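Local coordinates for protein shikimate dehydrogenase (NADP(+)) (Thermus thermophilus, PDB 2D5C) that catalyses the reversible NADPH-linked reduction of 3-dehydroshikimate to shikimate, the fourth of seven steps on the way to chorismate, at residues 72-76 with 77-81; 166-169 with 170-173; 210-213 with 214-217; 230-233 with 234-237. All blocks are in the same frame, centred on the assembly; numbering follows the deposited sequence.

Along the chain the four contacts follow one another in series, none touching another. Contact 1 joins strand 73-74, within this chain an outermost strand of the mixed sheet in the substrate-binding domain, to helix 76-81. Contacts 2 and 3 belong to the Rossmann-type cofactor domain with its parallel sheet: 166-173 leads into strand 174-177, while 210-217 starts helix 213-220 after strand 201-204; their centres are about 18 Å apart. Contact 4, on helix 229-244, lies nearest the middle, its centre about 19 Å from those of contacts 1 and 3. It thus supplies a shikimate-binding residue near the centre of the chain, while the other three lie farther out, contact 1 at the subunit interface.

Contact 1. Residues 72-76 with 77-81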
loop_
_atom_site.group_PDB
_atom_site.type_symbol
_atom_site.label_atom_id
_atom_site.label_comp_id
_atom_site.label_asym_id
_atom_site.label_seq_id
_atom_site.Cartn_x
_atom_site.Cartn_y
_atom_site.Cartn_z
ATOM N N ASP A 72 -4.322 -9.481 -4.998
ATOM C CA ASP A 72 -2.962 -9.962 -5.234
ATOM C C ASP A 72 -2.283 -10.432 -3.956
ATOM O O ASP A 72 -1.363 -11.238 -3.996
ATOM C CB ASP A 72 -2.090 -8.866 -5.852
ATOM C CG ASP A 72 -2.577 -8.436 -7.214
ATOM O OD1 ASP A 72 -3.364 -7.479 -7.279
ATOM O OD2 ASP A 72 -2.175 -9.064 -8.215
ATOM N N TRP A 73 -2.741 -9.919 -2.822
ATOM C CA TRP A 73 -2.151 -10.261 -1.526
ATOM C C TRP A 73 -3.204 -9.998 -0.458
ATOM O O TRP A 73 -3.947 -9.025 -0.564
ATOM C CB TRP A 73 -0.938 -9.357 -1.270
ATOM C CG TRP A 73 -0.202 -9.566 0.038
ATOM C CD1 TRP A 73 0.873 -10.388 0.252
ATOM C CD2 TRP A 73 -0.454 -8.907 1.287
ATOM N NE1 TRP A 73 1.305 -10.273 1.550
ATOM C CE2 TRP A 73 0.511 -9.373 2.208
ATOM C CE3 TRP A 73 -1.401 -7.968 1.718
ATOM C CZ2 TRP A 73 0.557 -8.929 3.537
ATOM C CZ3 TRP A 73 -1.358 -7.526 3.040
ATOM C CH2 TRP A 73 -0.382 -8.008 3.935
ATOM N N VAL A 74 -3.275 -10.872 0.545
ATOM C CA VAL A 74 -4.215 -10.697 1.652
ATOM C C VAL A 74 -3.390 -10.779 2.932
ATOM O O VAL A 74 -2.499 -11.627 3.053
ATOM C CB VAL A 74 -5.316 -11.782 1.657
ATOM C CG1 VAL A 74 -6.231 -11.603 2.876
ATOM C CG2 VAL A 74 -6.121 -11.702 0.376
ATOM N N SER A 75 -3.647 -9.868 3.870
ATOM C CA SER A 75 -2.900 -9.852 5.117
ATOM C C SER A 75 -3.111 -11.147 5.895
ATOM O O SER A 75 -4.150 -11.798 5.765
ATOM C CB SER A 75 -3.324 -8.678 5.997
ATOM O OG SER A 75 -4.616 -8.899 6.547
ATOM N N PRO A 76 -2.117 -11.537 6.698
ATOM C CA PRO A 76 -2.238 -12.770 7.486
ATOM C C PRO A 76 -3.532 -12.774 8.300
ATOM O O PRO A 76 -4.224 -13.792 8.384
ATOM C CB PRO A 76 -0.996 -12.736 8.369
ATOM C CG PRO A 76 0.015 -12.012 7.510
ATOM C CD PRO A 76 -0.823 -10.878 6.953
ATOM N N GLU A 77 -3.864 -11.630 8.896
ATOM C CA GLU A 77 -5.086 -11.529 9.693
ATOM C C GLU A 77 -6.343 -11.665 8.848
ATOM O O GLU A 77 -7.285 -12.361 9.235
ATOM C CB GLU A 77 -5.125 -10.205 10.446
ATOM C CG GLU A 77 -3.926 -9.990 11.324
ATOM C CD GLU A 77 -2.825 -9.252 10.609
ATOM O OE1 GLU A 77 -2.640 -9.496 9.395
ATOM O OE2 GLU A 77 -2.146 -8.437 11.268
ATOM N N ALA A 78 -6.367 -11.010 7.693
ATOM C CA ALA A 78 -7.535 -11.082 6.841
ATOM C C ALA A 78 -7.698 -12.501 6.318
ATOM O O ALA A 78 -8.811 -12.936 6.046
ATOM C CB ALA A 78 -7.423 -10.086 5.690
ATOM N N GLN A 79 -6.589 -13.231 6.187
ATOM C CA GLN A 79 -6.667 -14.609 5.708
ATOM C C GLN A 79 -7.382 -15.479 6.737
ATOM O O GLN A 79 -8.268 -16.264 6.402
ATOM C CB GLN A 79 -5.264 -15.181 5.453
ATOM C CG GLN A 79 -4.589 -14.637 4.199
ATOM C CD GLN A 79 -3.216 -15.252 3.958
ATOM O OE1 GLN A 79 -3.017 -16.449 4.168
ATOM N NE2 GLN A 79 -2.270 -14.436 3.499
ATOM N N ARG A 80 -6.990 -15.331 7.990
ATOM C CA ARG A 80 -7.588 -16.120 9.066
ATOM C C ARG A 80 -9.051 -15.736 9.243
ATOM O O ARG A 80 -9.917 -16.590 9.394
ATOM C CB ARG A 80 -6.814 -15.892 10.364
ATOM C CG ARG A 80 -5.327 -16.250 10.282
ATOM C CD ARG A 80 -5.077 -17.747 10.421
ATOM N NE ARG A 80 -5.814 -18.562 9.455
ATOM C CZ ARG A 80 -5.380 -18.880 8.239
ATOM N NH1 ARG A 80 -4.196 -18.454 7.819
ATOM N NH2 ARG A 80 -6.133 -19.633 7.443
ATOM N N ILE A 81 -9.332 -14.438 9.211
ATOM C CA ILE A 81 -10.700 -13.966 9.364
ATOM C C ILE A 81 -11.549 -14.393 8.173
ATOM O O ILE A 81 -12.734 -14.679 8.317
ATOM C CB ILE A 81 -10.720 -12.409 9.507
ATOM C CG1 ILE A 81 -10.005 -12.017 10.800
ATOM C CG2 ILE A 81 -12.150 -11.879 9.486
ATOM C CD1 ILE A 81 -9.722 -10.509 10.951
HETATM O O HOH W 1 -2.346 -15.976 8.444
#
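Gln-79 and Val-74 cross at a slant, the amide of the glutamine reaching back over the turn to the valine carbonyl. With chi2 at -179° the glutamine chain runs straight beyond CG, and its NE2 donates to Val-74 O at 2.9 Å. The hydrogen bond is nearly straight at the hydrogen, 169°, and the oxygen lies in the amide plane of Gln-79, although the donor stands above the carbonyl plane. Glutamine suits this place because its carbon chain can lie against valine while the amide hydrogen-bonds the backbone. Val-74 CG1 is the branch that touches: it meets Gln-79 CG at 3.7 Å and presses on Ala-78 CB at 3.4 Å, a tight contact that probably suits a side chain as small as alanine.

Ser-75 is the N-cap of helix 76-81. Its OG, turned between backbone nitrogen and carbonyl carbon (chi1 72°), accepts from Ala-78 N at 3.0 Å, while Ser-75 O receives Gln-79 N. Pro-76, which has no N-H to donate, fits the first helical turn. It lies side by side with Glu-77, whose OE1 comes within 3.3 Å of Pro-76 CD.

Pro-76 O accepts from Arg-80 N at 3.2 Å and also from a water, which in turn accepts from Arg-80 NH1. Val-84 touches both Val-74 and Ala-78. At the dimer interface Trp-73 packs edge-to-face on Phe-95 of the second subunit, and Arg-93 of that subunit packs on Pro-76.

Contact 2. Residues 166-169 with 170-173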
loop_
_atom_site.group_PDB
_atom_site.type_symbol
_atom_site.label_atom_id
_atom_site.label_comp_id
_atom_site.label_asym_id
_atom_site.label_seq_id
_atom_site.Cartn_x
_atom_site.Cartn_y
_atom_site.Cartn_z
ATOM N N LEU A 166 -27.234 -20.659 22.375
ATOM C CA LEU A 166 -27.595 -19.289 22.712
ATOM C C LEU A 166 -27.865 -18.939 24.179
ATOM O O LEU A 166 -27.590 -17.811 24.599
ATOM C CB LEU A 166 -28.787 -18.851 21.865
ATOM C CG LEU A 166 -29.111 -17.358 21.879
ATOM C CD1 LEU A 166 -27.951 -16.565 21.291
ATOM C CD2 LEU A 166 -30.373 -17.111 21.061
ATOM N N GLU A 167 -28.381 -19.885 24.959
ATOM C CA GLU A 167 -28.693 -19.587 26.363
ATOM C C GLU A 167 -27.472 -19.306 27.232
ATOM O O GLU A 167 -27.598 -18.788 28.340
ATOM C CB GLU A 167 -29.549 -20.699 26.988
ATOM C CG GLU A 167 -28.836 -22.007 27.303
ATOM C CD GLU A 167 -28.987 -23.056 26.217
ATOM O OE1 GLU A 167 -28.661 -24.231 26.490
ATOM O OE2 GLU A 167 -29.420 -22.715 25.094
ATOM N N LYS A 168 -26.287 -19.622 26.724
ATOM C CA LYS A 168 -25.066 -19.356 27.472
ATOM C C LYS A 168 -24.824 -17.853 27.537
ATOM O O LYS A 168 -23.927 -17.397 28.249
ATOM C CB LYS A 168 -23.878 -20.047 26.809
ATOM C CG LYS A 168 -23.822 -21.542 27.082
ATOM C CD LYS A 168 -23.385 -21.822 28.514
ATOM C CE LYS A 168 -21.945 -21.376 28.739
ATOM N NZ LYS A 168 -21.447 -21.754 30.092
ATOM N N ALA A 169 -25.618 -17.081 26.796
ATOM C CA ALA A 169 -25.460 -15.627 26.804
ATOM C C ALA A 169 -25.668 -15.088 28.227
ATOM O O ALA A 169 -25.152 -14.031 28.579
ATOM C CB ALA A 169 -26.472 -14.968 25.840
ATOM N N ARG A 170 -26.425 -15.819 29.037
ATOM C CA ARG A 170 -26.689 -15.386 30.414
ATOM C C ARG A 170 -25.433 -15.426 31.266
ATOM O O ARG A 170 -25.372 -14.779 32.317
ATOM C CB ARG A 170 -27.772 -16.266 31.051
ATOM C CG ARG A 170 -29.153 -16.079 30.437
ATOM C CD ARG A 170 -30.164 -17.098 30.961
ATOM N NE ARG A 170 -29.686 -18.473 30.820
ATOM C CZ ARG A 170 -30.470 -19.547 30.860
ATOM N NH1 ARG A 170 -31.778 -19.411 31.031
ATOM N NH2 ARG A 170 -29.944 -20.762 30.742
ATOM N N GLU A 171 -24.432 -16.175 30.812
ATOM C CA GLU A 171 -23.176 -16.300 31.548
ATOM C C GLU A 171 -22.027 -15.486 30.959
ATOM O O GLU A 171 -20.914 -15.504 31.485
ATOM C CB GLU A 171 -22.767 -17.767 31.624
ATOM C CG GLU A 171 -23.773 -18.629 32.356
ATOM C CD GLU A 171 -23.628 -20.093 32.018
ATOM O OE1 GLU A 171 -22.499 -20.616 32.119
ATOM O OE2 GLU A 171 -24.647 -20.721 31.655
ATOM N N ALA A 172 -22.283 -14.775 29.869
ATOM C CA ALA A 172 -21.240 -13.965 29.251
ATOM C C ALA A 172 -21.126 -12.639 29.992
ATOM O O ALA A 172 -22.095 -12.189 30.607
ATOM C CB ALA A 172 -21.576 -13.705 27.787
ATOM N N ARG A 173 -19.945 -12.028 29.935
ATOM C CA ARG A 173 -19.713 -10.732 30.572
ATOM C C ARG A 173 -19.663 -9.638 29.521
ATOM O O ARG A 173 -19.843 -8.455 29.824
ATOM C CB ARG A 173 -18.411 -10.748 31.378
ATOM C CG ARG A 173 -18.575 -11.422 32.719
ATOM C CD ARG A 173 -19.526 -10.621 33.612
ATOM N NE ARG A 173 -20.230 -11.470 34.570
ATOM C CZ ARG A 173 -21.414 -12.036 34.347
ATOM N NH1 ARG A 173 -22.045 -11.844 33.196
ATOM N NH2 ARG A 173 -21.966 -12.806 35.276
#
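Over one face of the Arg-170 guanidinium lies the aliphatic part of Glu-167, its CB 3.8 Å from NH2. The Glu-167 carboxylate is turned 79° from the guanidinium plane and does not reach its charged atoms. Arg-170 NE instead makes a weak hydrogen bond to Glu-167 O, an oxygen that also accepts from Arg-170 N at 3.3 Å, so arginine combines a carbon-covered face with a polar anchor.

These residues form a 3-10 turn between strands 162-163 and 174-177 of the Rossmann-type domain, with i to i+3 bonds such as Glu-171 N to Lys-168 O, 2.9 Å. Lys-168 folds at chi2 (-73°) and again at chi3, bringing NZ round to Glu-171 OE1 in a 2.6 Å salt bridge. The ammonium comes from above the carboxylate plane, while Lys-168 CD lies 3.6 Å from Glu-171 OE2. Lysine suits the spot because its long, flexible chain can curl back to the acid; both residues also touch Trp-143. A methionine at this position would probably leave the Glu-171 carboxylate without its cationic mate and freer to turn. The small Ala-169 and Ala-172 lie on the inner side, both packed against Leu-120 of the central strand 119-122.

Contact 3. Residues 210-213 with 214-217. With SO4 (sulfate ion), chain C.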
loop_
_atom_site.group_PDB
_atom_site.type_symbol
_atom_site.label_atom_id
_atom_site.label_comp_id
_atom_site.label_asym_id
_atom_site.label_seq_id
_atom_site.Cartn_x
_atom_site.Cartn_y
_atom_site.Cartn_z
ATOM N N LEU A 210 -29.621 3.681 15.438
ATOM C CA LEU A 210 -28.474 3.802 16.342
ATOM C C LEU A 210 -28.736 3.024 17.632
ATOM O O LEU A 210 -27.913 2.211 18.062
ATOM C CB LEU A 210 -28.187 5.272 16.671
ATOM C CG LEU A 210 -26.995 5.545 17.594
ATOM C CD1 LEU A 210 -25.699 5.046 16.934
ATOM C CD2 LEU A 210 -26.892 7.045 17.891
ATOM N N TRP A 211 -29.878 3.287 18.261
ATOM C CA TRP A 211 -30.240 2.582 19.479
ATOM C C TRP A 211 -31.192 1.457 19.141
ATOM O O TRP A 211 -32.409 1.608 19.176
ATOM C CB TRP A 211 -30.847 3.547 20.497
ATOM C CG TRP A 211 -29.787 4.432 21.050
ATOM C CD1 TRP A 211 -29.496 5.709 20.666
ATOM C CD2 TRP A 211 -28.771 4.055 21.994
ATOM N NE1 TRP A 211 -28.359 6.147 21.306
ATOM C CE2 TRP A 211 -27.896 5.152 22.126
ATOM C CE3 TRP A 211 -28.518 2.894 22.734
ATOM C CZ2 TRP A 211 -26.781 5.126 22.976
ATOM C CZ3 TRP A 211 -27.406 2.865 23.579
ATOM C CH2 TRP A 211 -26.554 3.977 23.691
ATOM N N THR A 212 -30.594 0.333 18.771
ATOM C CA THR A 212 -31.292 -0.877 18.382
ATOM C C THR A 212 -32.059 -1.488 19.539
ATOM O O THR A 212 -31.847 -1.127 20.697
ATOM C CB THR A 212 -30.276 -1.914 17.877
ATOM O OG1 THR A 212 -29.332 -2.182 18.917
ATOM C CG2 THR A 212 -29.515 -1.369 16.666
ATOM N N ARG A 213 -32.951 -2.419 19.226
ATOM C CA ARG A 213 -33.706 -3.086 20.266
ATOM C C ARG A 213 -32.714 -3.793 21.201
ATOM O O ARG A 213 -32.821 -3.685 22.415
ATOM C CB ARG A 213 -34.690 -4.093 19.674
ATOM C CG ARG A 213 -35.551 -4.726 20.742
ATOM C CD ARG A 213 -36.654 -5.636 20.210
ATOM N NE ARG A 213 -37.300 -6.286 21.348
ATOM C CZ ARG A 213 -37.889 -7.475 21.322
ATOM N NH1 ARG A 213 -37.945 -8.181 20.197
ATOM N NH2 ARG A 213 -38.384 -7.974 22.444
ATOM N N PHE A 214 -31.739 -4.498 20.621
ATOM C CA PHE A 214 -30.702 -5.205 21.388
ATOM C C PHE A 214 -30.010 -4.282 22.414
ATOM O O PHE A 214 -29.842 -4.640 23.587
ATOM C CB PHE A 214 -29.659 -5.765 20.403
ATOM C CG PHE A 214 -28.440 -6.383 21.051
ATOM C CD1 PHE A 214 -28.448 -7.711 21.462
ATOM C CD2 PHE A 214 -27.267 -5.654 21.180
ATOM C CE1 PHE A 214 -27.294 -8.309 21.985
ATOM C CE2 PHE A 214 -26.100 -6.243 21.706
ATOM C CZ PHE A 214 -26.119 -7.573 22.105
ATOM N N LEU A 215 -29.591 -3.105 21.970
ATOM C CA LEU A 215 -28.902 -2.188 22.875
ATOM C C LEU A 215 -29.830 -1.627 23.940
ATOM O O LEU A 215 -29.424 -1.449 25.083
ATOM C CB LEU A 215 -28.255 -1.030 22.110
ATOM C CG LEU A 215 -26.954 -1.363 21.363
ATOM C CD1 LEU A 215 -26.498 -0.134 20.595
ATOM C CD2 LEU A 215 -25.873 -1.808 22.351
ATOM N N ARG A 216 -31.067 -1.335 23.560
ATOM C CA ARG A 216 -32.025 -0.816 24.527
ATOM C C ARG A 216 -32.316 -1.887 25.572
ATOM O O ARG A 216 -32.473 -1.588 26.750
ATOM C CB ARG A 216 -33.311 -0.372 23.817
ATOM C CG ARG A 216 -33.151 0.903 22.993
ATOM C CD ARG A 216 -34.340 1.110 22.050
ATOM N NE ARG A 216 -34.259 2.342 21.269
ATOM C CZ ARG A 216 -34.638 3.543 21.715
ATOM N NH1 ARG A 216 -35.119 3.679 22.942
ATOM N NH2 ARG A 216 -34.561 4.607 20.925
ATOM N N GLU A 217 -32.380 -3.145 25.147
ATOM C CA GLU A 217 -32.625 -4.234 26.086
ATOM C C GLU A 217 -31.437 -4.370 27.029
ATOM O O GLU A 217 -31.601 -4.550 28.239
ATOM C CB GLU A 217 -32.808 -5.556 25.340
ATOM C CG GLU A 217 -34.138 -5.674 24.640
ATOM C CD GLU A 217 -34.207 -6.917 23.767
ATOM O OE1 GLU A 217 -33.218 -7.180 23.060
ATOM O OE2 GLU A 217 -35.238 -7.621 23.787
HETATM S S SO4 C . -38.361 -11.476 23.414
HETATM O O1 SO4 C . -37.369 -10.675 24.419
HETATM O O2 SO4 C . -38.371 -12.834 23.906
HETATM O O3 SO4 C . -39.548 -10.922 23.420
HETATM O O4 SO4 C . -37.659 -11.435 22.161
#
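Helix 213-220 of the cofactor domain opens with a threonine N-cap: Thr-212 OG1 accepts from Leu-215 N at 3.2 Å. The hydroxyl is placed between backbone nitrogen and carbonyl carbon, chi1 59°, and also hydrogen-bonds Asp-204, tying the cap to strand 201-204. Leu-215 brings CG to 3.5 Å from Thr-212 OG1 and CB to 4.0 Å from Trp-211 CE3, the two side chains of the latter pair crossing at about a right angle.

Arg-216 reaches back along an extended chain, and its NE donates to Trp-211 O at 2.9 Å, from above the carbonyl plane. Arg-213 also runs out straight. Glu-217 OE2 lies over one face of its guanidinium, 3.4 Å from NH2, in an i, i+4 salt bridge of charge alone, while a weak hydrogen bond from NH2 to O3 of a sulfate, probably from the crystallisation liquor, lies at the edge. The other Glu-217 oxygen, OE1, is held by Ser-189. Replacing Glu-217 by a glutamine is likely to leave Arg-213 without a negative partner over that face. The threonine N-cap is typical of a helix start, here following a strand of the Rossmann-type sheet.

Contact 4. Residues 230-233 with 234-237; sequences PMLA and WQGA. With SKM ((3R,4S,5R)-3,4,5-trihydroxycyclohex-1-ene-1-carboxylic acid), chain E.
This is a local contact within one helix, 229-244, buried between helices 100-110 and 250-260 and facing the substrate pocket. Regular backbone bonds run through it, as from Gln-235 N to Met-231 O at 2.9 Å. Leu-232 and Gln-235 lie side by side, pointing the same way toward shikimate, with Leu-232 CD1 3.7 Å from Gln-235 NE2. Gln-235 CG sits between backbone nitrogen and carbonyl carbon (chi1 67°), and a second bend at chi2 folds the amide back along the helix. Its NE2 therefore donates to Leu-232 O at 2.9 Å, in the carbonyl plane and on a lone pair; the same oxygen also accepts from Gly-236 N at 3.2 Å.

Glycine suits position 236, where a side-chain carbon would come close to Leu-232 O. The Trp-234 ring turns an edge to Pro-230 O, CD1 approaching it at 3.5 Å. The small Ala-233 and Ala-237 fit against helix 250-260.

Gln-235 OE1 accepts from the shikimate hydroxyl O7 at 3.0 Å. Asn-85, Lys-64 and Asp-100 also bind shikimate. With its nitrogen committed to the backbone, the amide is held in rotation by that bond, and so probably presents OE1 in a steady orientation to the hydroxyl.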
loop_
_atom_site.group_PDB
_atom_site.type_symbol
_atom_site.label_atom_id
_atom_site.label_comp_id
_atom_site.label_asym_id
_atom_site.label_seq_id
_atom_site.Cartn_x
_atom_site.Cartn_y
_atom_site.Cartn_z
ATOM N N PRO A 230 -18.540 3.910 17.363
ATOM C CA PRO A 230 -17.111 3.952 17.676
ATOM C C PRO A 230 -16.300 2.975 16.817
ATOM O O PRO A 230 -15.217 3.324 16.342
ATOM C CB PRO A 230 -17.075 3.617 19.162
ATOM C CG PRO A 230 -18.365 4.245 19.654
ATOM C CD PRO A 230 -19.343 3.802 18.596
ATOM N N MET A 231 -16.808 1.757 16.616
ATOM C CA MET A 231 -16.087 0.779 15.792
ATOM C C MET A 231 -16.058 1.253 14.340
ATOM O O MET A 231 -15.047 1.111 13.650
ATOM C CB MET A 231 -16.764 -0.595 15.848
ATOM C CG MET A 231 -16.041 -1.670 15.037
ATOM S SD MET A 231 -16.843 -3.288 15.193
ATOM C CE MET A 231 -16.040 -4.222 13.866
ATOM N N LEU A 232 -17.168 1.816 13.872
ATOM C CA LEU A 232 -17.231 2.293 12.495
ATOM C C LEU A 232 -16.147 3.347 12.260
ATOM O O LEU A 232 -15.442 3.322 11.244
ATOM C CB LEU A 232 -18.614 2.894 12.204
ATOM C CG LEU A 232 -18.844 3.416 10.781
ATOM C CD1 LEU A 232 -18.704 2.283 9.788
ATOM C CD2 LEU A 232 -20.238 4.035 10.680
ATOM N N ALA A 233 -16.012 4.259 13.215
ATOM C CA ALA A 233 -15.029 5.341 13.128
ATOM C C ALA A 233 -13.588 4.853 13.195
ATOM O O ALA A 233 -12.725 5.337 12.454
ATOM C CB ALA A 233 -15.267 6.352 14.235
ATOM N N TRP A 234 -13.317 3.908 14.089
ATOM C CA TRP A 234 -11.964 3.389 14.212
ATOM C C TRP A 234 -11.541 2.522 13.029
ATOM O O TRP A 234 -10.413 2.657 12.540
ATOM C CB TRP A 234 -11.814 2.620 15.525
ATOM C CG TRP A 234 -11.331 3.494 16.621
ATOM C CD1 TRP A 234 -12.074 4.041 17.627
ATOM C CD2 TRP A 234 -9.996 3.966 16.802
ATOM N NE1 TRP A 234 -11.279 4.824 18.429
ATOM C CE2 TRP A 234 -9.997 4.797 17.945
ATOM C CE3 TRP A 234 -8.793 3.768 16.107
ATOM C CZ2 TRP A 234 -8.846 5.428 18.413
ATOM C CZ3 TRP A 234 -7.648 4.396 16.568
ATOM C CH2 TRP A 234 -7.681 5.217 17.716
ATOM N N GLN A 235 -12.415 1.635 12.559
ATOM C CA GLN A 235 -12.013 0.822 11.419
ATOM C C GLN A 235 -11.754 1.740 10.226
ATOM O O GLN A 235 -10.874 1.469 9.396
ATOM C CB GLN A 235 -13.061 -0.256 11.094
ATOM C CG GLN A 235 -14.425 0.227 10.574
ATOM C CD GLN A 235 -14.407 0.671 9.121
ATOM O OE1 GLN A 235 -13.766 0.044 8.267
ATOM N NE2 GLN A 235 -15.138 1.747 8.823
ATOM N N GLY A 236 -12.504 2.849 10.161
ATOM C CA GLY A 236 -12.328 3.801 9.078
ATOM C C GLY A 236 -11.022 4.574 9.204
ATOM O O GLY A 236 -10.295 4.723 8.216
ATOM N N ALA A 237 -10.713 5.077 10.395
ATOM C CA ALA A 237 -9.472 5.826 10.602
ATOM C C ALA A 237 -8.274 4.936 10.299
ATOM O O ALA A 237 -7.292 5.368 9.689
ATOM C CB ALA A 237 -9.379 6.330 12.042
HETATM O O12 SKM E . -15.874 -2.664 7.520
HETATM C C8 SKM E . -16.723 -1.523 7.323
HETATM C C6 SKM E . -16.518 -0.965 5.888
HETATM O O7 SKM E . -15.149 -0.599 5.724
HETATM C C5 SKM E . -17.413 0.275 5.634
HETATM C C4 SKM E . -18.805 0.148 6.256
HETATM C C1 SKM E . -19.819 1.171 5.890
HETATM O O2 SKM E . -19.492 2.156 5.032
HETATM O O3 SKM E . -20.949 1.127 6.357
HETATM C C10 SKM E . -19.151 -0.825 7.103
HETATM C C9 SKM E . -18.212 -1.929 7.544
HETATM O O11 SKM E . -18.505 -3.109 6.778
#